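Putative branched-chain amino acid transport system substrate-binding protein (Rhodopseudomonas palustris, PDB 3TX6) binds 3-(4-hydroxyphenyl)pyruvate and probably serves as the periplasmic solute-binding component of an ABC transporter for aromatic acids. Local coordinates at residues A[27-32]-A[273-278]. Numbering follows the deposited sequence.
Sequences ERNALE and AKYGPN
Asn29 sets ND2 over one face of the Tyr275 ring, its amide nearly parallel to the ring (planes 9° apart). Asn29 ND2 is 3.5 Å from Tyr275 CZ. Asn29 CG and OD1 lie near the hydroxyl, CG 3.4 Å from Tyr275 OH. In this two-lobed periplasmic binding protein fold the surface contact joins the last turn of helix 21-29 and the 3-10 turn after it to the end of helix 261-275. On the opposite face, Lys274 CG sits 3.7 Å above the Tyr275 ring centre. Tyr271 meets the ring as well, and its hydroxyl takes a weak hydrogen bond from Asn29 ND2. Beside the ring, Lys274 and Glu32 form an exposed salt bridge, the side chains crossing at about a right angle. Both chains are extended, with CG anti to the backbone N (chi1 -175° in Lys274, -177° in Glu32), and this brings the charged ends together. Lys274 NZ meets the syn lone pair of Glu32 OE1 at 2.7 Å. One water ties Asn29, Glu32 and Tyr275 together. It lies in the ring plane of Tyr275 and accepts from the hydroxyl. A phenylalanine in place of Tyr275 would probably leave this water without its donor and weaken the link between the two segments. The water donates to Asn29 O at 2.8 Å and to Glu32 OE1 at 2.6 Å, so both water and lysine grip this carboxylate oxygen.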
loop_
_atom_site.group_PDB
_atom_site.type_symbol
_atom_site.label_atom_id
_atom_site.label_comp_id
_atom_site.label_asym_id
_atom_site.label_seq_id
_atom_site.Cartn_x
_atom_site.Cartn_y
_atom_site.Cartn_z
ATOM N N GLU A 27 3.645 7.180 7.053
ATOM C CA GLU A 27 4.159 5.899 7.539
ATOM C C GLU A 27 5.078 6.066 8.728
ATOM O O GLU A 27 4.978 5.312 9.720
ATOM C CB GLU A 27 4.835 5.152 6.385
ATOM C CG GLU A 27 3.785 4.658 5.414
ATOM C CD GLU A 27 4.224 4.148 4.055
ATOM O OE1 GLU A 27 5.392 4.218 3.686
ATOM O OE2 GLU A 27 3.291 3.690 3.340
ATOM N N ARG A 28 5.985 7.039 8.640
ATOM C CA ARG A 28 6.884 7.346 9.742
ATOM C C ARG A 28 6.100 7.913 10.930
ATOM O O ARG A 28 6.312 7.513 12.066
ATOM C CB ARG A 28 7.946 8.342 9.283
ATOM C CG ARG A 28 8.785 8.911 10.415
ATOM C CD ARG A 28 10.094 9.512 9.884
ATOM N NE ARG A 28 10.916 10.057 10.960
ATOM C CZ ARG A 28 10.728 11.263 11.495
ATOM N NH1 ARG A 28 11.512 11.681 12.488
ATOM N NH2 ARG A 28 9.748 12.038 11.034
ATOM N N ASN A 29 5.181 8.826 10.661
ATOM C CA ASN A 29 4.421 9.448 11.745
ATOM C C ASN A 29 3.540 8.433 12.492
ATOM O O ASN A 29 3.298 8.571 13.682
ATOM C CB ASN A 29 3.577 10.608 11.247
ATOM C CG ASN A 29 4.379 11.838 10.886
ATOM O OD1 ASN A 29 5.525 11.971 11.260
ATOM N ND2 ASN A 29 3.742 12.758 10.171
ATOM N N ALA A 30 3.054 7.400 11.805
ATOM C CA ALA A 30 2.168 6.463 12.429
ATOM C C ALA A 30 2.912 5.677 13.531
ATOM O O ALA A 30 2.260 5.082 14.415
ATOM C CB ALA A 30 1.598 5.485 11.387
ATOM N N LEU A 31 4.247 5.642 13.455
ATOM C CA LEU A 31 5.034 4.918 14.427
ATOM C C LEU A 31 4.886 5.484 15.853
ATOM O O LEU A 31 5.188 4.785 16.851
ATOM C CB LEU A 31 6.509 4.932 14.035
ATOM C CG LEU A 31 6.840 4.323 12.651
ATOM C CD1 LEU A 31 8.302 4.546 12.317
ATOM C CD2 LEU A 31 6.466 2.848 12.618
ATOM N N GLU A 32 4.381 6.721 15.985
ATOM C CA GLU A 32 4.120 7.282 17.320
ATOM C C GLU A 32 3.000 6.528 18.065
ATOM O O GLU A 32 2.928 6.565 19.290
ATOM C CB GLU A 32 3.761 8.763 17.174
ATOM C CG GLU A 32 3.529 9.465 18.527
ATOM C CD GLU A 32 3.417 10.972 18.440
ATOM O OE1 GLU A 32 3.680 11.538 17.361
ATOM O OE2 GLU A 32 3.083 11.579 19.475
ATOM N N ALA A 273 -5.889 13.413 15.726
ATOM C CA ALA A 273 -5.704 14.291 16.890
ATOM C C ALA A 273 -4.396 15.100 16.791
ATOM O O ALA A 273 -4.385 16.302 17.072
ATOM C CB ALA A 273 -5.782 13.516 18.195
ATOM N N LYS A 274 -3.318 14.483 16.293
ATOM C CA LYS A 274 -2.057 15.217 16.175
ATOM C C LYS A 274 -1.986 16.041 14.876
ATOM O O LYS A 274 -1.430 17.128 14.849
ATOM C CB LYS A 274 -0.868 14.280 16.289
ATOM C CG LYS A 274 0.462 15.034 16.290
ATOM C CD LYS A 274 1.606 14.182 16.781
ATOM C CE LYS A 274 2.926 14.933 16.686
ATOM N NZ LYS A 274 3.992 14.212 17.472
ATOM N N TYR A 275 -2.480 15.501 13.778
ATOM C CA TYR A 275 -2.229 16.107 12.466
ATOM C C TYR A 275 -3.477 16.745 11.832
ATOM O O TYR A 275 -3.375 17.371 10.798
ATOM C CB TYR A 275 -1.520 15.120 11.531
ATOM C CG TYR A 275 -0.194 14.637 12.084
ATOM C CD1 TYR A 275 0.885 15.491 12.158
ATOM C CD2 TYR A 275 -0.040 13.347 12.581
ATOM C CE1 TYR A 275 2.083 15.110 12.673
ATOM C CE2 TYR A 275 1.198 12.934 13.118
ATOM C CZ TYR A 275 2.254 13.803 13.132
ATOM O OH TYR A 275 3.445 13.446 13.674
ATOM N N GLY A 276 -4.635 16.583 12.485
ATOM C CA GLY A 276 -5.837 17.298 12.114
ATOM C C GLY A 276 -6.892 16.436 11.450
ATOM O O GLY A 276 -6.611 15.336 10.963
ATOM N N PRO A 277 -8.112 16.945 11.401
ATOM C CA PRO A 277 -9.150 16.213 10.767
ATOM C C PRO A 277 -8.889 15.820 9.329
ATOM O O PRO A 277 -8.265 16.553 8.549
ATOM C CB PRO A 277 -10.356 17.129 10.895
ATOM C CG PRO A 277 -10.075 17.926 12.139
ATOM C CD PRO A 277 -8.599 18.167 12.064
ATOM N N ASN A 278 -9.366 14.626 8.994
ATOM C CA ASN A 278 -9.188 14.055 7.655
ATOM C C ASN A 278 -7.753 13.935 7.145
ATOM O O ASN A 278 -7.520 13.857 5.945
ATOM C CB ASN A 278 -10.013 14.792 6.638
ATOM C CG ASN A 278 -11.373 14.240 6.577
ATOM O OD1 ASN A 278 -12.310 14.945 6.833
ATOM N ND2 ASN A 278 -11.485 12.916 6.313
HETATM O O HOH W 1 3.709 11.102 14.814
#